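PDB 1RGV: ferredoxin, which carries electrons on two [4Fe-4S] clusters and serves as electron donor to 4-hydroxybenzoyl-CoA reductase. Local coordinates for residues Ala1-Cys14 against Pro47-Asn61. Sequence-based numbering, arbitrary orientation.
With SF4 (iron/sulfur cluster), chain B; SF4 (iron/sulfur cluster), chain C.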
loop_
_atom_site.group_PDB
_atom_site.type_symbol
_atom_site.label_atom_id
_atom_site.label_comp_id
_atom_site.label_asym_id
_atom_site.label_seq_id
_atom_site.Cartn_x
_atom_site.Cartn_y
_atom_site.Cartn_z
ATOM N N ALA A 1 6.240 2.117 -4.864
ATOM C CA ALA A 1 4.938 1.954 -4.151
ATOM C C ALA A 1 4.048 0.964 -4.883
ATOM O O ALA A 1 4.343 0.553 -6.006
ATOM C CB ALA A 1 4.226 3.306 -4.038
ATOM N N LEU A 2 2.952 0.581 -4.240
ATOM C CA LEU A 2 2.009 -0.350 -4.840
ATOM C C LEU A 2 0.760 0.425 -5.232
ATOM O O LEU A 2 0.647 1.618 -4.956
ATOM C CB LEU A 2 1.636 -1.455 -3.844
ATOM C CG LEU A 2 2.791 -2.236 -3.211
ATOM C CD1 LEU A 2 2.240 -3.397 -2.402
ATOM C CD2 LEU A 2 3.723 -2.743 -4.300
ATOM N N TYR A 3 -0.172 -0.253 -5.887
ATOM C CA TYR A 3 -1.415 0.381 -6.292
ATOM C C TYR A 3 -2.461 -0.719 -6.416
ATOM O O TYR A 3 -2.113 -1.899 -6.450
ATOM C CB TYR A 3 -1.218 1.136 -7.607
ATOM C CG TYR A 3 -1.467 0.339 -8.857
ATOM C CD1 TYR A 3 -2.663 0.475 -9.558
ATOM C CD2 TYR A 3 -0.497 -0.525 -9.364
ATOM C CE1 TYR A 3 -2.890 -0.223 -10.740
ATOM C CE2 TYR A 3 -0.711 -1.230 -10.550
ATOM C CZ TYR A 3 -1.910 -1.073 -11.234
ATOM O OH TYR A 3 -2.133 -1.752 -12.417
ATOM N N ILE A 4 -3.735 -0.345 -6.472
ATOM C CA ILE A 4 -4.796 -1.342 -6.548
ATOM C C ILE A 4 -5.457 -1.528 -7.920
ATOM O O ILE A 4 -5.847 -0.563 -8.581
ATOM C CB ILE A 4 -5.871 -1.037 -5.488
ATOM C CG1 ILE A 4 -5.214 -1.027 -4.101
ATOM C CG2 ILE A 4 -6.999 -2.058 -5.568
ATOM C CD1 ILE A 4 -6.109 -0.523 -2.986
ATOM N N ASN A 5 -5.558 -2.796 -8.324
ATOM C CA ASN A 5 -6.165 -3.216 -9.587
ATOM C C ASN A 5 -7.614 -2.810 -9.658
ATOM O O ASN A 5 -8.143 -2.171 -8.751
ATOM C CB ASN A 5 -6.144 -4.738 -9.722
ATOM C CG ASN A 5 -4.983 -5.236 -10.523
ATOM O OD1 ASN A 5 -4.279 -4.454 -11.163
ATOM N ND2 ASN A 5 -4.774 -6.551 -10.509
ATOM N N ASP A 6 -8.260 -3.221 -10.741
ATOM C CA ASP A 6 -9.666 -2.946 -10.926
ATOM C C ASP A 6 -10.407 -4.203 -10.483
ATOM O O ASP A 6 -11.636 -4.259 -10.505
ATOM C CB ASP A 6 -9.966 -2.638 -12.388
ATOM C CG ASP A 6 -11.108 -1.656 -12.540
ATOM O OD1 ASP A 6 -12.187 -1.884 -11.936
ATOM O OD2 ASP A 6 -10.929 -0.650 -13.262
ATOM N N ASP A 7 -9.647 -5.218 -10.083
ATOM C CA ASP A 7 -10.243 -6.460 -9.611
ATOM C C ASP A 7 -10.602 -6.310 -8.141
ATOM O O ASP A 7 -11.115 -7.237 -7.512
ATOM C CB ASP A 7 -9.282 -7.638 -9.784
ATOM C CG ASP A 7 -9.083 -8.018 -11.235
ATOM O OD1 ASP A 7 -9.984 -7.740 -12.056
ATOM O OD2 ASP A 7 -8.030 -8.609 -11.551
ATOM N N CYS A 8 -10.318 -5.136 -7.591
ATOM C CA CYS A 8 -10.630 -4.873 -6.199
ATOM C C CYS A 8 -12.113 -5.176 -5.983
ATOM O O CYS A 8 -12.952 -4.836 -6.817
ATOM C CB CYS A 8 -10.329 -3.411 -5.870
ATOM S SG CYS A 8 -10.777 -2.912 -4.198
ATOM N N THR A 9 -12.428 -5.826 -4.866
ATOM C CA THR A 9 -13.806 -6.180 -4.537
ATOM C C THR A 9 -14.360 -5.223 -3.486
ATOM O O THR A 9 -15.539 -5.279 -3.128
ATOM C CB THR A 9 -13.881 -7.639 -4.009
ATOM O OG1 THR A 9 -13.543 -8.539 -5.072
ATOM C CG2 THR A 9 -15.278 -7.977 -3.500
ATOM N N ALA A 10 -13.500 -4.337 -3.001
ATOM C CA ALA A 10 -13.889 -3.361 -1.991
ATOM C C ALA A 10 -14.342 -4.043 -0.701
ATOM O O ALA A 10 -15.313 -3.616 -0.081
ATOM C CB ALA A 10 -14.999 -2.465 -2.532
ATOM N N CYS A 11 -13.638 -5.100 -0.301
ATOM C CA CYS A 11 -13.980 -5.821 0.922
ATOM C C CYS A 11 -13.479 -5.069 2.160
ATOM O O CYS A 11 -13.805 -5.431 3.293
ATOM C CB CYS A 11 -13.399 -7.237 0.893
ATOM S SG CYS A 11 -11.601 -7.335 1.024
ATOM N N ASP A 12 -12.673 -4.032 1.932
ATOM C CA ASP A 12 -12.149 -3.194 3.010
ATOM C C ASP A 12 -11.160 -3.893 3.961
ATOM O O ASP A 12 -10.575 -3.261 4.849
ATOM C CB ASP A 12 -13.338 -2.613 3.795
ATOM C CG ASP A 12 -12.923 -1.549 4.793
ATOM O OD1 ASP A 12 -12.724 -1.894 5.977
ATOM O OD2 ASP A 12 -12.791 -0.369 4.393
ATOM N N ALA A 13 -10.950 -5.188 3.749
ATOM C CA ALA A 13 -10.058 -5.977 4.586
ATOM C C ALA A 13 -8.613 -5.491 4.692
ATOM O O ALA A 13 -7.875 -5.942 5.567
ATOM C CB ALA A 13 -10.065 -7.416 4.111
ATOM N N CYS A 14 -8.206 -4.567 3.831
ATOM C CA CYS A 14 -6.822 -4.104 3.849
ATOM C C CYS A 14 -6.507 -2.860 4.668
ATOM O O CYS A 14 -5.373 -2.691 5.118
ATOM C CB CYS A 14 -6.336 -3.878 2.415
ATOM S SG CYS A 14 -7.276 -2.629 1.514
ATOM N N PRO A 47 4.625 -6.453 2.476
ATOM C CA PRO A 47 3.477 -5.541 2.488
ATOM C C PRO A 47 2.270 -6.250 3.117
ATOM O O PRO A 47 1.820 -7.290 2.634
ATOM C CB PRO A 47 3.289 -5.188 1.006
ATOM C CG PRO A 47 4.001 -6.287 0.265
ATOM C CD PRO A 47 5.196 -6.562 1.123
ATOM N N GLN A 48 1.769 -5.680 4.208
ATOM C CA GLN A 48 0.655 -6.254 4.955
ATOM C C GLN A 48 -0.695 -6.306 4.249
ATOM O O GLN A 48 -1.479 -7.221 4.491
ATOM C CB GLN A 48 0.486 -5.514 6.287
ATOM C CG GLN A 48 1.752 -5.455 7.134
ATOM C CD GLN A 48 2.275 -6.829 7.510
ATOM O OE1 GLN A 48 1.607 -7.590 8.205
ATOM N NE2 GLN A 48 3.478 -7.154 7.049
ATOM N N CYS A 49 -0.979 -5.336 3.388
ATOM C CA CYS A 49 -2.267 -5.318 2.708
ATOM C C CYS A 49 -2.485 -6.560 1.846
ATOM O O CYS A 49 -3.595 -7.093 1.783
ATOM C CB CYS A 49 -2.410 -4.046 1.865
ATOM S SG CYS A 49 -1.122 -3.799 0.631
ATOM N N ARG A 50 -1.430 -7.033 1.196
ATOM C CA ARG A 50 -1.549 -8.218 0.355
ATOM C C ARG A 50 -1.927 -9.474 1.151
ATOM O O ARG A 50 -2.708 -10.308 0.676
ATOM C CB ARG A 50 -0.241 -8.468 -0.394
ATOM C CG ARG A 50 0.029 -7.489 -1.517
ATOM C CD ARG A 50 1.359 -7.787 -2.181
ATOM N NE ARG A 50 1.655 -6.860 -3.269
ATOM C CZ ARG A 50 2.841 -6.767 -3.861
ATOM N NH1 ARG A 50 3.833 -7.547 -3.463
ATOM N NH2 ARG A 50 3.039 -5.897 -4.844
ATOM N N LEU A 51 -1.379 -9.603 2.358
ATOM C CA LEU A 51 -1.654 -10.764 3.203
ATOM C C LEU A 51 -3.134 -11.001 3.488
ATOM O O LEU A 51 -3.519 -12.118 3.833
ATOM C CB LEU A 51 -0.907 -10.649 4.533
ATOM C CG LEU A 51 0.617 -10.523 4.458
ATOM C CD1 LEU A 51 1.178 -10.374 5.871
ATOM C CD2 LEU A 51 1.207 -11.737 3.758
ATOM N N VAL A 52 -3.964 -9.967 3.360
ATOM C CA VAL A 52 -5.397 -10.131 3.613
ATOM C C VAL A 52 -6.237 -9.899 2.367
ATOM O O VAL A 52 -7.463 -10.027 2.410
ATOM C CB VAL A 52 -5.917 -9.161 4.697
ATOM C CG1 VAL A 52 -5.182 -9.396 6.008
ATOM C CG2 VAL A 52 -5.759 -7.716 4.223
ATOM N N CYS A 53 -5.592 -9.555 1.257
ATOM C CA CYS A 53 -6.338 -9.301 0.034
ATOM C C CYS A 53 -6.737 -10.565 -0.711
ATOM O O CYS A 53 -5.883 -11.325 -1.167
ATOM C CB CYS A 53 -5.550 -8.398 -0.908
ATOM S SG CYS A 53 -6.370 -8.226 -2.516
ATOM N N PRO A 54 -8.052 -10.796 -0.855
ATOM C CA PRO A 54 -8.586 -11.972 -1.550
ATOM C C PRO A 54 -8.531 -11.868 -3.072
ATOM O O PRO A 54 -8.332 -12.868 -3.762
ATOM C CB PRO A 54 -10.018 -12.049 -1.033
ATOM C CG PRO A 54 -10.382 -10.607 -0.884
ATOM C CD PRO A 54 -9.141 -10.010 -0.243
ATOM N N ALA A 55 -8.703 -10.658 -3.592
ATOM C CA ALA A 55 -8.695 -10.445 -5.035
ATOM C C ALA A 55 -7.299 -10.446 -5.650
ATOM O O ALA A 55 -7.162 -10.427 -6.875
ATOM C CB ALA A 55 -9.405 -9.140 -5.370
ATOM N N ASP A 56 -6.269 -10.471 -4.807
ATOM C CA ASP A 56 -4.892 -10.462 -5.301
ATOM C C ASP A 56 -4.793 -9.316 -6.315
ATOM O O ASP A 56 -4.451 -9.528 -7.481
ATOM C CB ASP A 56 -4.587 -11.799 -5.984
ATOM C CG ASP A 56 -3.108 -11.994 -6.264
ATOM O OD1 ASP A 56 -2.491 -11.124 -6.917
ATOM O OD2 ASP A 56 -2.563 -13.032 -5.832
ATOM N N CYS A 57 -5.091 -8.101 -5.861
ATOM C CA CYS A 57 -5.089 -6.937 -6.745
ATOM C C CYS A 57 -4.227 -5.754 -6.305
ATOM O O CYS A 57 -4.609 -4.601 -6.506
ATOM C CB CYS A 57 -6.530 -6.459 -6.930
ATOM S SG CYS A 57 -7.397 -6.138 -5.364
ATOM N N ILE A 58 -3.064 -6.035 -5.723
ATOM C CA ILE A 58 -2.174 -4.977 -5.252
ATOM C C ILE A 58 -0.772 -5.130 -5.851
ATOM O O ILE A 58 0.199 -5.421 -5.145
ATOM C CB ILE A 58 -2.079 -4.993 -3.709
ATOM C CG1 ILE A 58 -3.481 -5.107 -3.104
ATOM C CG2 ILE A 58 -1.416 -3.720 -3.210
ATOM C CD1 ILE A 58 -3.487 -5.283 -1.599
ATOM N N PRO A 59 -0.652 -4.933 -7.172
ATOM C CA PRO A 59 0.633 -5.050 -7.868
ATOM C C PRO A 59 1.582 -3.884 -7.597
ATOM O O PRO A 59 1.205 -2.905 -6.949
ATOM C CB PRO A 59 0.214 -5.127 -9.330
ATOM C CG PRO A 59 -0.998 -4.254 -9.360
ATOM C CD PRO A 59 -1.745 -4.685 -8.129
ATOM N N ASP A 60 2.814 -4.002 -8.087
ATOM C CA ASP A 60 3.805 -2.949 -7.913
ATOM C C ASP A 60 3.479 -1.864 -8.926
ATOM O O ASP A 60 3.186 -2.165 -10.079
ATOM C CB ASP A 60 5.222 -3.470 -8.176
ATOM C CG ASP A 60 5.584 -4.666 -7.310
ATOM O OD1 ASP A 60 5.203 -4.692 -6.122
ATOM O OD2 ASP A 60 6.271 -5.580 -7.815
ATOM N N ASN A 61 3.524 -0.606 -8.502
ATOM C CA ASN A 61 3.226 0.497 -9.407
ATOM C C ASN A 61 4.453 0.877 -10.233
ATOM O O ASN A 61 5.374 1.529 -9.731
ATOM C CB ASN A 61 2.757 1.720 -8.625
ATOM C CG ASN A 61 2.174 2.785 -9.524
ATOM O OD1 ASN A 61 2.648 2.994 -10.639
ATOM N ND2 ASN A 61 1.143 3.471 -9.044
HETATM FE FE1 SF4 B . -7.982 -6.451 -1.806
HETATM FE FE2 SF4 B . -8.286 -4.096 -0.252
HETATM FE FE3 SF4 B . -9.474 -4.395 -2.692
HETATM FE FE4 SF4 B . -10.304 -5.889 -0.498
HETATM S S1 SF4 B . -10.396 -3.527 -0.779
HETATM S S2 SF4 B . -10.061 -6.428 -2.496
HETATM S S3 SF4 B . -8.350 -6.117 0.547
HETATM S S4 SF4 B . -7.374 -4.280 -2.356
HETATM FE FE1 SF4 C . 0.212 0.479 3.407
HETATM FE FE2 SF4 C . 0.056 -1.813 1.747
HETATM FE FE3 SF4 C . 1.706 0.294 1.175
HETATM FE FE4 SF4 C . 2.211 -1.389 3.340
HETATM S S1 SF4 C . 2.186 -1.954 1.031
HETATM S S2 SF4 C . 2.386 0.685 3.141
HETATM S S3 SF4 C . 0.112 -1.872 3.926
HETATM S S4 SF4 C . -0.428 0.368 1.182
#
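The four-cysteine cradle of one [4Fe-4S] cluster in this 2[4Fe-4S] ferredoxin closes here: Cys8, Cys11 and Cys14 follow the CxxCxxC pattern, and Cys53 of 47-61 supplies the fourth thiolate, its SG 2.5 Å from FE1 of this cluster. Cys49, four residues earlier on the short helix 48-52, binds the other cluster. Beyond the cradle the segments run antiparallel. Asn5 N donates to Cys57 O, nearly straight at 172°, Tyr3 N to Pro59 O, and Asn61 N to Ala1 O. Cys57 binds no iron; with CB against Asn5 CB, its SG lies beside Cys8 CA and 3.5 Å from S4 of the cluster held by Cys8. Tyr3 CG sits between its backbone N and carbonyl carbon (chi1 89°), which brings ring atom CE2 obliquely to Pro59 CG, while Asn61 ND2 approaches Tyr3 CB and Asn61 OD1 accepts from Asp63 N. Cut back to an alanine, this tyrosine would probably leave Pro59 CG without its ring partner and the Asn61 amide with less to pack on. Leu2 CD1 lies over one face of the Arg50 guanidinium and meets Ile58 CG2. In plane, NE and NH2 both grip Ile58 O, and NH2 salt-bridges Asp60 OD1 at 2.8 Å from above the carboxylate plane.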